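Local coordinates for protein RNA-dependent RNA Polymerase (Bombyx mori cytoplasmic polyhedrosis virus, PDB 6TZ0) that synthesises viral RNA as an RNA-directed RNA polymerase, making plus strands conservatively in transcription and complementary minus strands during genome replication, at residues 116-120 with 121-125; 301-304 with 305-309; 1168-1171 with 1172-1176. All coordinates share one frame; numbering follows the deposited sequence.

Contact 1: 116-120 with 121-125; sequences YEPKT and KMYKL
Tyr116 lays one face of its ring over the side chain of Met122, whose CB stands almost exactly above the ring centre, 3.4 Å from the centroid. The thioether is bent beyond CG, curling the chain across the same ring: Met122 CE ends 3.7 Å from Tyr116 OH, and SD sits obliquely, 5.4 Å from the centroid, in a Met-aromatic contact. The Tyr116 ring also meets the ring of His126, their planes about 25° apart.

One residue along the helix, Tyr123 sends its ring back over the incoming loop. Its CG is anti to the backbone N (chi1 -178°), which carries the ring across to Pro118, where CA lies over one face, 3.8 Å from the centroid and displaced toward the rim. Thr120 occupies the N-cap position of helix 121-134, but its hydroxyl does not cap. Thr120 OG1 turns back into the loop, 2.8 Å from Glu117 O and 3.2 Å from Pro118 O, two possible acceptors for its one proton. Lys124 N donates to Thr120 O at 3.0 Å, a nearly straight bond of 164°. All this lies at the protein surface, where Lys121 packs on Ile345 of the neighbouring viral structural protein 4 chain. Two C-H groups over aromatic faces, soft contacts largely of dispersion, join loop to helix, and the main-chain bond adds a strongly directional link.

Contact 2: 301-304 with 305-309; sequences AKRA and ELLYP
Two first torsions bring Arg303 and Leu307 together: CG of Arg303 is anti to its own N (chi1 -172°), whereas CG of Leu307 stands beside its N (chi1 -72°). The side chains then slant across one another, and the aliphatic base of the arginine meets the CD1 methyl of the leucine. This is an i to i+4 pair at the C-terminal end of an alpha helix, the last turn of helix 295-306.

Three successive main-chain bonds close that turn, from Glu305 N to Ala301 O, from Leu306 N to Lys302 O and from Leu307 N to Arg303 O, the last at 3.2 Å. In this third bond the donor stands above the carbonyl plane, 37° out of it, just where Leu307 leaves helical backbone angles. Tyr308 follows at the N-cap position of helix 309-320, so the two helices are joined by a very short linker. The pair made by Arg303 and Leu307 faces that second helix: both touch Ile315, and Arg303 also touches Asn312 and, from a loop, Trp256.

The exposed flank, with Lys302 and Glu305, looks quite different. The Glu305 chain runs back along the preceding turn, its CG 3.3 Å from Ala301 O. Lys302 NZ and Glu305 OE2 lie 5.4 Å apart without contact, so any attraction between the opposite charges is probably mild. Leu306, only partly exposed, leans over the same turn and rests its side chain on Ile249. On the buried flank, CG of Arg303 and CD1 of Leu307 approach to 3.6 Å.

Contact 3: 1168-1171 with 1172-1176; sequences YYVS and TQCRA
Tyr1169 presents the edge of its ring to the start of helix 1174-1188: Arg1175 CA lies near the ring plane, 3.9 Å from Tyr1169 CE1. The arginine side chain, extended from CG to NE, crosses the tyrosine obliquely, and its guanidinium plane is turned 38° from the ring. Contact between the two is made at the base of the arginine, through CA and CB, and not by stacking. Tyr1178, about one turn beyond Arg1175 in the helix, meets the tyrosine ring edge-to-face.

Cys1174 points inward to the loop. With SG beside its own backbone N (chi1 -71°), the sulfur sits within the bend of the chain: Cys1174 SG lies 3.7 Å from Ser1171 CB and, closer, 3.3 Å from Ser1171 N. Val1170 N gives Cys1174 SG a weak hydrogen bond at 3.6 Å. Val1210 of helix 1204-1211 touches both Ser1171 and Cys1174, adding an apolar neighbour to this buried residue. Gln1173 turns to a different neighbour, packing on Asp1075 and Ile1079 of helix 1074-1080.

Cys1174 N donates to Ser1171 O at 3.3 Å, approaching from well above the carbonyl plane. That bond closes a type I beta turn from Ser1171 to Cys1174, and it follows an inverse gamma turn centred on Tyr1169: two consecutive tight turns steering a loop into an alpha-helical N terminus.

From the N terminus, contact 1 comes first, in the N-terminal family region, and folds the end of a loop onto the opening turn of helix 121-134. Contact 2 follows in the same region, at the close of helix 295-306, where the chain bends into helix 309-320; its centre is about 42 Å from that of contact 1. Contact 3 lies in the C-terminal family region, at the start of helix 1174-1188. Its centre is about 78 Å from the centre of contact 1 and about 67 Å from that of contact 2, across the chain's centre. Each joins adjoining segments and closes no longer loop; the three run in series without nesting or crossing.

Contact 1: 116-120 with 121-125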
ATOM      1  N   TYR A 116     -23.394  31.865   4.002  1.00 53.87           N
ATOM      2  CA  TYR A 116     -22.556  32.268   5.118  1.00 53.87           C
ATOM      3  C   TYR A 116     -21.421  33.179   4.665  1.00 53.87           C
ATOM      4  O   TYR A 116     -20.995  33.166   3.508  1.00 53.87           O
ATOM      5  CB  TYR A 116     -21.988  31.041   5.822  1.00 53.87           C
ATOM      6  CG  TYR A 116     -23.021  30.224   6.556  1.00 53.87           C
ATOM      7  CD1 TYR A 116     -23.448  30.597   7.822  1.00 53.87           C
ATOM      8  CD2 TYR A 116     -23.557  29.074   5.993  1.00 53.87           C
ATOM      9  CE1 TYR A 116     -24.383  29.855   8.505  1.00 53.87           C
ATOM     10  CE2 TYR A 116     -24.498  28.327   6.669  1.00 53.87           C
ATOM     11  CZ  TYR A 116     -24.905  28.723   7.924  1.00 53.87           C
ATOM     12  OH  TYR A 116     -25.840  27.981   8.604  1.00 53.87           O
ATOM     13  N   GLU A 117     -20.951  33.989   5.606  1.00 57.02           N
ATOM     14  CA  GLU A 117     -19.791  34.836   5.389  1.00 57.02           C
ATOM     15  C   GLU A 117     -18.548  33.966   5.220  1.00 57.02           C
ATOM     16  O   GLU A 117     -18.445  32.923   5.863  1.00 57.02           O
ATOM     17  CB  GLU A 117     -19.626  35.771   6.586  1.00 57.02           C
ATOM     18  CG  GLU A 117     -18.542  36.819   6.481  1.00 57.02           C
ATOM     19  CD  GLU A 117     -18.475  37.682   7.718  1.00 57.02           C
ATOM     20  OE1 GLU A 117     -19.243  37.412   8.662  1.00 57.02           O
ATOM     21  OE2 GLU A 117     -17.661  38.630   7.746  1.00 57.02           O
ATOM     22  N   PRO A 118     -17.610  34.343   4.349  1.00 54.47           N
ATOM     23  CA  PRO A 118     -16.371  33.565   4.209  1.00 54.47           C
ATOM     24  C   PRO A 118     -15.519  33.596   5.471  1.00 54.47           C
ATOM     25  O   PRO A 118     -15.732  34.396   6.387  1.00 54.47           O
ATOM     26  CB  PRO A 118     -15.654  34.246   3.040  1.00 54.47           C
ATOM     27  CG  PRO A 118     -16.738  34.866   2.258  1.00 54.47           C
ATOM     28  CD  PRO A 118     -17.753  35.324   3.261  1.00 54.47           C
ATOM     29  N   LYS A 119     -14.536  32.682   5.489  1.00 53.82           N
ATOM     30  CA  LYS A 119     -13.649  32.423   6.633  1.00 53.82           C
ATOM     31  C   LYS A 119     -14.446  32.051   7.882  1.00 53.82           C
ATOM     32  O   LYS A 119     -14.139  32.488   8.993  1.00 53.82           O
ATOM     33  CB  LYS A 119     -12.710  33.602   6.907  1.00 53.82           C
ATOM     34  CG  LYS A 119     -11.650  33.816   5.838  1.00 53.82           C
ATOM     35  CD  LYS A 119     -10.863  35.102   6.064  1.00 53.82           C
ATOM     36  CE  LYS A 119      -9.585  34.873   6.867  1.00 53.82           C
ATOM     37  NZ  LYS A 119      -9.821  34.595   8.312  1.00 53.82           N
ATOM     38  N   THR A 120     -15.476  31.234   7.697  1.00 51.45           N
ATOM     39  CA  THR A 120     -16.336  30.775   8.773  1.00 51.45           C
ATOM     40  C   THR A 120     -16.458  29.264   8.639  1.00 51.45           C
ATOM     41  O   THR A 120     -16.312  28.723   7.541  1.00 51.45           O
ATOM     42  CB  THR A 120     -17.712  31.473   8.697  1.00 51.45           C
ATOM     43  OG1 THR A 120     -17.512  32.880   8.537  1.00 51.45           O
ATOM     44  CG2 THR A 120     -18.535  31.276   9.963  1.00 51.45           C
ATOM     45  N   LYS A 121     -16.695  28.585   9.766  1.00 47.38           N
ATOM     46  CA  LYS A 121     -16.785  27.128   9.776  1.00 47.38           C
ATOM     47  C   LYS A 121     -17.953  26.633   8.931  1.00 47.38           C
ATOM     48  O   LYS A 121     -17.824  25.646   8.195  1.00 47.38           O
ATOM     49  CB  LYS A 121     -16.921  26.643  11.219  1.00 47.38           C
ATOM     50  CG  LYS A 121     -16.840  25.142  11.408  1.00 47.38           C
ATOM     51  CD  LYS A 121     -15.465  24.611  11.040  1.00 47.38           C
ATOM     52  CE  LYS A 121     -14.392  25.201  11.938  1.00 47.38           C
ATOM     53  NZ  LYS A 121     -14.553  24.800  13.359  1.00 47.38           N
ATOM     54  N   MET A 122     -19.090  27.331   8.998  1.00 50.04           N
ATOM     55  CA  MET A 122     -20.246  26.944   8.198  1.00 50.04           C
ATOM     56  C   MET A 122     -20.027  27.227   6.720  1.00 50.04           C
ATOM     57  O   MET A 122     -20.550  26.501   5.867  1.00 50.04           O
ATOM     58  CB  MET A 122     -21.491  27.659   8.701  1.00 50.04           C
ATOM     59  CG  MET A 122     -21.863  27.299  10.118  1.00 50.04           C
ATOM     60  SD  MET A 122     -22.084  25.528  10.356  1.00 50.04           S
ATOM     61  CE  MET A 122     -23.567  25.228   9.407  1.00 50.04           C
ATOM     62  N   TYR A 123     -19.224  28.240   6.400  1.00 49.96           N
ATOM     63  CA  TYR A 123     -18.885  28.502   5.008  1.00 49.96           C
ATOM     64  C   TYR A 123     -18.018  27.392   4.431  1.00 49.96           C
ATOM     65  O   TYR A 123     -18.255  26.939   3.304  1.00 49.96           O
ATOM     66  CB  TYR A 123     -18.176  29.844   4.888  1.00 49.96           C
ATOM     67  CG  TYR A 123     -17.819  30.215   3.475  1.00 49.96           C
ATOM     68  CD1 TYR A 123     -18.785  30.686   2.601  1.00 49.96           C
ATOM     69  CD2 TYR A 123     -16.519  30.086   3.010  1.00 49.96           C
ATOM     70  CE1 TYR A 123     -18.465  31.020   1.305  1.00 49.96           C
ATOM     71  CE2 TYR A 123     -16.192  30.416   1.715  1.00 49.96           C
ATOM     72  CZ  TYR A 123     -17.168  30.884   0.870  1.00 49.96           C
ATOM     73  OH  TYR A 123     -16.844  31.217  -0.421  1.00 49.96           O
ATOM     74  N   LYS A 124     -17.014  26.943   5.198  1.00 47.05           N
ATOM     75  CA  LYS A 124     -16.174  25.821   4.786  1.00 47.05           C
ATOM     76  C   LYS A 124     -16.992  24.547   4.643  1.00 47.05           C
ATOM     77  O   LYS A 124     -16.801  23.781   3.691  1.00 47.05           O
ATOM     78  CB  LYS A 124     -15.061  25.596   5.807  1.00 47.05           C
ATOM     79  CG  LYS A 124     -14.161  26.771   6.066  1.00 47.05           C
ATOM     80  CD  LYS A 124     -13.241  27.054   4.918  1.00 47.05           C
ATOM     81  CE  LYS A 124     -12.382  28.251   5.254  1.00 47.05           C
ATOM     82  NZ  LYS A 124     -11.501  27.954   6.415  1.00 47.05           N
ATOM     83  N   LEU A 125     -17.934  24.334   5.564  1.00 45.31           N
ATOM     84  CA  LEU A 125     -18.774  23.142   5.538  1.00 45.31           C
ATOM     85  C   LEU A 125     -19.678  23.114   4.311  1.00 45.31           C
ATOM     86  O   LEU A 125     -19.784  22.083   3.639  1.00 45.31           O
ATOM     87  CB  LEU A 125     -19.588  23.078   6.828  1.00 45.31           C
ATOM     88  CG  LEU A 125     -20.439  21.867   7.198  1.00 45.31           C
ATOM     89  CD1 LEU A 125     -20.379  21.707   8.677  1.00 45.31           C
ATOM     90  CD2 LEU A 125     -21.876  22.086   6.812  1.00 45.31           C
TER

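Contact 2: 301-304 with 305-309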
ATOM      1  N   ALA A 301     -34.778 -14.227   9.341  1.00 41.93           N
ATOM      2  CA  ALA A 301     -35.427 -13.155  10.091  1.00 41.93           C
ATOM      3  C   ALA A 301     -34.845 -11.793   9.737  1.00 41.93           C
ATOM      4  O   ALA A 301     -35.592 -10.828   9.517  1.00 41.93           O
ATOM      5  CB  ALA A 301     -35.299 -13.415  11.589  1.00 41.93           C
ATOM      6  N   LYS A 302     -33.518 -11.707   9.633  1.00 42.40           N
ATOM      7  CA  LYS A 302     -32.871 -10.455   9.273  1.00 42.40           C
ATOM      8  C   LYS A 302     -33.177 -10.065   7.835  1.00 42.40           C
ATOM      9  O   LYS A 302     -33.302  -8.873   7.526  1.00 42.40           O
ATOM     10  CB  LYS A 302     -31.370 -10.603   9.489  1.00 42.40           C
ATOM     11  CG  LYS A 302     -30.584  -9.330   9.493  1.00 42.40           C
ATOM     12  CD  LYS A 302     -29.108  -9.630   9.697  1.00 42.40           C
ATOM     13  CE  LYS A 302     -28.706  -9.547  11.158  1.00 42.40           C
ATOM     14  NZ  LYS A 302     -29.084 -10.763  11.932  1.00 42.40           N
ATOM     15  N   ARG A 303     -33.345 -11.055   6.958  1.00 41.00           N
ATOM     16  CA  ARG A 303     -33.688 -10.796   5.569  1.00 41.00           C
ATOM     17  C   ARG A 303     -35.109 -10.280   5.445  1.00 41.00           C
ATOM     18  O   ARG A 303     -35.385  -9.390   4.633  1.00 41.00           O
ATOM     19  CB  ARG A 303     -33.513 -12.082   4.771  1.00 41.00           C
ATOM     20  CG  ARG A 303     -33.658 -11.930   3.289  1.00 41.00           C
ATOM     21  CD  ARG A 303     -33.522 -13.255   2.564  1.00 41.00           C
ATOM     22  NE  ARG A 303     -32.227 -13.881   2.792  1.00 41.00           N
ATOM     23  CZ  ARG A 303     -32.072 -15.052   3.396  1.00 41.00           C
ATOM     24  NH1 ARG A 303     -33.133 -15.721   3.812  1.00 41.00           N
ATOM     25  NH2 ARG A 303     -30.864 -15.557   3.577  1.00 41.00           N
ATOM     26  N   ALA A 304     -36.026 -10.828   6.242  1.00 43.06           N
ATOM     27  CA  ALA A 304     -37.408 -10.372   6.188  1.00 43.06           C
ATOM     28  C   ALA A 304     -37.566  -8.985   6.789  1.00 43.06           C
ATOM     29  O   ALA A 304     -38.398  -8.205   6.315  1.00 43.06           O
ATOM     30  CB  ALA A 304     -38.322 -11.362   6.902  1.00 43.06           C
ATOM     31  N   GLU A 305     -36.788  -8.647   7.819  1.00 46.32           N
ATOM     32  CA  GLU A 305     -36.956  -7.325   8.414  1.00 46.32           C
ATOM     33  C   GLU A 305     -36.123  -6.235   7.747  1.00 46.32           C
ATOM     34  O   GLU A 305     -36.449  -5.055   7.898  1.00 46.32           O
ATOM     35  CB  GLU A 305     -36.640  -7.359   9.912  1.00 46.32           C
ATOM     36  CG  GLU A 305     -35.207  -7.678  10.245  1.00 46.32           C
ATOM     37  CD  GLU A 305     -34.950  -7.760  11.736  1.00 46.32           C
ATOM     38  OE1 GLU A 305     -35.897  -7.529  12.517  1.00 46.32           O
ATOM     39  OE2 GLU A 305     -33.804  -8.073  12.127  1.00 46.32           O
ATOM     40  N   LEU A 306     -35.077  -6.583   7.000  1.00 43.13           N
ATOM     41  CA  LEU A 306     -34.209  -5.571   6.407  1.00 43.13           C
ATOM     42  C   LEU A 306     -34.497  -5.271   4.942  1.00 43.13           C
ATOM     43  O   LEU A 306     -34.404  -4.112   4.534  1.00 43.13           O
ATOM     44  CB  LEU A 306     -32.738  -5.978   6.543  1.00 43.13           C
ATOM     45  CG  LEU A 306     -31.897  -5.365   7.662  1.00 43.13           C
ATOM     46  CD1 LEU A 306     -31.713  -3.904   7.376  1.00 43.13           C
ATOM     47  CD2 LEU A 306     -32.517  -5.529   9.023  1.00 43.13           C
ATOM     48  N   LEU A 307     -34.818  -6.263   4.127  1.00 41.43           N
ATOM     49  CA  LEU A 307     -34.785  -6.026   2.692  1.00 41.43           C
ATOM     50  C   LEU A 307     -36.099  -5.471   2.156  1.00 41.43           C
ATOM     51  O   LEU A 307     -37.164  -5.596   2.765  1.00 41.43           O
ATOM     52  CB  LEU A 307     -34.424  -7.298   1.929  1.00 41.43           C
ATOM     53  CG  LEU A 307     -32.976  -7.755   2.050  1.00 41.43           C
ATOM     54  CD1 LEU A 307     -32.800  -9.015   1.273  1.00 41.43           C
ATOM     55  CD2 LEU A 307     -32.051  -6.699   1.518  1.00 41.43           C
ATOM     56  N   TYR A 308     -35.988  -4.834   0.998  1.00 40.95           N
ATOM     57  CA  TYR A 308     -37.140  -4.409   0.224  1.00 40.95           C
ATOM     58  C   TYR A 308     -37.918  -5.634  -0.245  1.00 40.95           C
ATOM     59  O   TYR A 308     -37.323  -6.549  -0.826  1.00 40.95           O
ATOM     60  CB  TYR A 308     -36.637  -3.574  -0.951  1.00 40.95           C
ATOM     61  CG  TYR A 308     -37.659  -3.049  -1.919  1.00 40.95           C
ATOM     62  CD1 TYR A 308     -38.622  -2.133  -1.522  1.00 40.95           C
ATOM     63  CD2 TYR A 308     -37.596  -3.391  -3.260  1.00 40.95           C
ATOM     64  CE1 TYR A 308     -39.538  -1.631  -2.419  1.00 40.95           C
ATOM     65  CE2 TYR A 308     -38.496  -2.887  -4.168  1.00 40.95           C
ATOM     66  CZ  TYR A 308     -39.466  -2.012  -3.745  1.00 40.95           C
ATOM     67  OH  TYR A 308     -40.366  -1.518  -4.660  1.00 40.95           O
ATOM     68  N   PRO A 309     -39.236  -5.695  -0.007  1.00 42.13           N
ATOM     69  CA  PRO A 309     -39.956  -6.972  -0.148  1.00 42.13           C
ATOM     70  C   PRO A 309     -40.098  -7.485  -1.571  1.00 42.13           C
ATOM     71  O   PRO A 309     -40.379  -8.675  -1.739  1.00 42.13           O
ATOM     72  CB  PRO A 309     -41.324  -6.671   0.474  1.00 42.13           C
ATOM     73  CG  PRO A 309     -41.465  -5.211   0.390  1.00 42.13           C
ATOM     74  CD  PRO A 309     -40.096  -4.649   0.565  1.00 42.13           C
TER

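Contact 3: 1168-1171 with 1172-1176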
ATOM      1  N   TYR A1168       4.773 -29.512 -46.934  1.00 51.21           N
ATOM      2  CA  TYR A1168       5.002 -28.131 -46.540  1.00 51.21           C
ATOM      3  C   TYR A1168       6.111 -27.978 -45.514  1.00 51.21           C
ATOM      4  O   TYR A1168       6.617 -26.868 -45.330  1.00 51.21           O
ATOM      5  CB  TYR A1168       3.729 -27.510 -45.968  1.00 51.21           C
ATOM      6  CG  TYR A1168       2.590 -27.400 -46.943  1.00 51.21           C
ATOM      7  CD1 TYR A1168       2.680 -26.571 -48.050  1.00 51.21           C
ATOM      8  CD2 TYR A1168       1.389 -28.049 -46.708  1.00 51.21           C
ATOM      9  CE1 TYR A1168       1.632 -26.446 -48.932  1.00 51.21           C
ATOM     10  CE2 TYR A1168       0.331 -27.922 -47.582  1.00 51.21           C
ATOM     11  CZ  TYR A1168       0.458 -27.119 -48.689  1.00 51.21           C
ATOM     12  OH  TYR A1168      -0.594 -26.994 -49.559  1.00 51.21           O
ATOM     13  N   TYR A1169       6.498 -29.058 -44.848  1.00 51.94           N
ATOM     14  CA  TYR A1169       7.540 -29.021 -43.825  1.00 51.94           C
ATOM     15  C   TYR A1169       8.890 -28.917 -44.520  1.00 51.94           C
ATOM     16  O   TYR A1169       9.535 -29.916 -44.834  1.00 51.94           O
ATOM     17  CB  TYR A1169       7.447 -30.250 -42.937  1.00 51.94           C
ATOM     18  CG  TYR A1169       6.210 -30.256 -42.079  1.00 51.94           C
ATOM     19  CD1 TYR A1169       6.191 -29.606 -40.857  1.00 51.94           C
ATOM     20  CD2 TYR A1169       5.054 -30.889 -42.503  1.00 51.94           C
ATOM     21  CE1 TYR A1169       5.058 -29.602 -40.072  1.00 51.94           C
ATOM     22  CE2 TYR A1169       3.915 -30.890 -41.725  1.00 51.94           C
ATOM     23  CZ  TYR A1169       3.926 -30.244 -40.514  1.00 51.94           C
ATOM     24  OH  TYR A1169       2.796 -30.244 -39.735  1.00 51.94           O
ATOM     25  N   VAL A1170       9.317 -27.681 -44.767  1.00 53.29           N
ATOM     26  CA  VAL A1170      10.542 -27.395 -45.500  1.00 53.29           C
ATOM     27  C   VAL A1170      11.579 -26.698 -44.644  1.00 53.29           C
ATOM     28  O   VAL A1170      12.641 -26.324 -45.160  1.00 53.29           O
ATOM     29  CB  VAL A1170      10.254 -26.565 -46.764  1.00 53.29           C
ATOM     30  CG1 VAL A1170       9.310 -27.316 -47.678  1.00 53.29           C
ATOM     31  CG2 VAL A1170       9.679 -25.215 -46.387  1.00 53.29           C
ATOM     32  N   SER A1171      11.312 -26.508 -43.357  1.00 56.77           N
ATOM     33  CA  SER A1171      12.279 -25.880 -42.473  1.00 56.77           C
ATOM     34  C   SER A1171      12.067 -26.401 -41.062  1.00 56.77           C
ATOM     35  O   SER A1171      11.011 -26.945 -40.733  1.00 56.77           O
ATOM     36  CB  SER A1171      12.168 -24.355 -42.505  1.00 56.77           C
ATOM     37  OG  SER A1171      13.073 -23.766 -41.592  1.00 56.77           O
ATOM     38  N   THR A1172      13.088 -26.214 -40.227  1.00 60.15           N
ATOM     39  CA  THR A1172      13.062 -26.690 -38.850  1.00 60.15           C
ATOM     40  C   THR A1172      12.083 -25.927 -37.972  1.00 60.15           C
ATOM     41  O   THR A1172      11.737 -26.410 -36.890  1.00 60.15           O
ATOM     42  CB  THR A1172      14.466 -26.612 -38.248  1.00 60.15           C
ATOM     43  OG1 THR A1172      14.456 -27.167 -36.928  1.00 60.15           O
ATOM     44  CG2 THR A1172      14.953 -25.176 -38.192  1.00 60.15           C
ATOM     45  N   GLN A1173      11.621 -24.762 -38.415  1.00 61.42           N
ATOM     46  CA  GLN A1173      10.672 -23.947 -37.676  1.00 61.42           C
ATOM     47  C   GLN A1173       9.326 -23.862 -38.379  1.00 61.42           C
ATOM     48  O   GLN A1173       8.591 -22.892 -38.189  1.00 61.42           O
ATOM     49  CB  GLN A1173      11.272 -22.565 -37.448  1.00 61.42           C
ATOM     50  CG  GLN A1173      11.755 -21.919 -38.718  1.00 61.42           C
ATOM     51  CD  GLN A1173      12.527 -20.655 -38.448  1.00 61.42           C
ATOM     52  OE1 GLN A1173      12.632 -20.214 -37.307  1.00 61.42           O
ATOM     53  NE2 GLN A1173      13.078 -20.062 -39.499  1.00 61.42           N
ATOM     54  N   CYS A1174       8.998 -24.861 -39.199  1.00 53.18           N
ATOM     55  CA  CYS A1174       7.677 -24.939 -39.804  1.00 53.18           C
ATOM     56  C   CYS A1174       6.649 -25.534 -38.860  1.00 53.18           C
ATOM     57  O   CYS A1174       5.481 -25.147 -38.918  1.00 53.18           O
ATOM     58  CB  CYS A1174       7.716 -25.770 -41.083  1.00 53.18           C
ATOM     59  SG  CYS A1174       8.551 -24.997 -42.467  1.00 53.18           S
ATOM     60  N   ARG A1175       7.066 -26.456 -37.990  1.00 53.26           N
ATOM     61  CA  ARG A1175       6.115 -27.233 -37.197  1.00 53.26           C
ATOM     62  C   ARG A1175       5.405 -26.365 -36.168  1.00 53.26           C
ATOM     63  O   ARG A1175       4.168 -26.339 -36.113  1.00 53.26           O
ATOM     64  CB  ARG A1175       6.842 -28.400 -36.530  1.00 53.26           C
ATOM     65  CG  ARG A1175       5.952 -29.374 -35.777  1.00 53.26           C
ATOM     66  CD  ARG A1175       6.756 -30.570 -35.292  1.00 53.26           C
ATOM     67  NE  ARG A1175       5.926 -31.569 -34.624  1.00 53.26           N
ATOM     68  CZ  ARG A1175       5.716 -31.622 -33.312  1.00 53.26           C
ATOM     69  NH1 ARG A1175       6.287 -30.741 -32.506  1.00 53.26           N
ATOM     70  NH2 ARG A1175       4.942 -32.570 -32.803  1.00 53.26           N
ATOM     71  N   ALA A1176       6.171 -25.609 -35.383  1.00 51.70           N
ATOM     72  CA  ALA A1176       5.603 -24.699 -34.396  1.00 51.70           C
ATOM     73  C   ALA A1176       4.831 -23.556 -35.037  1.00 51.70           C
ATOM     74  O   ALA A1176       3.806 -23.125 -34.500  1.00 51.70           O
ATOM     75  CB  ALA A1176       6.716 -24.139 -33.519  1.00 51.70           C
TER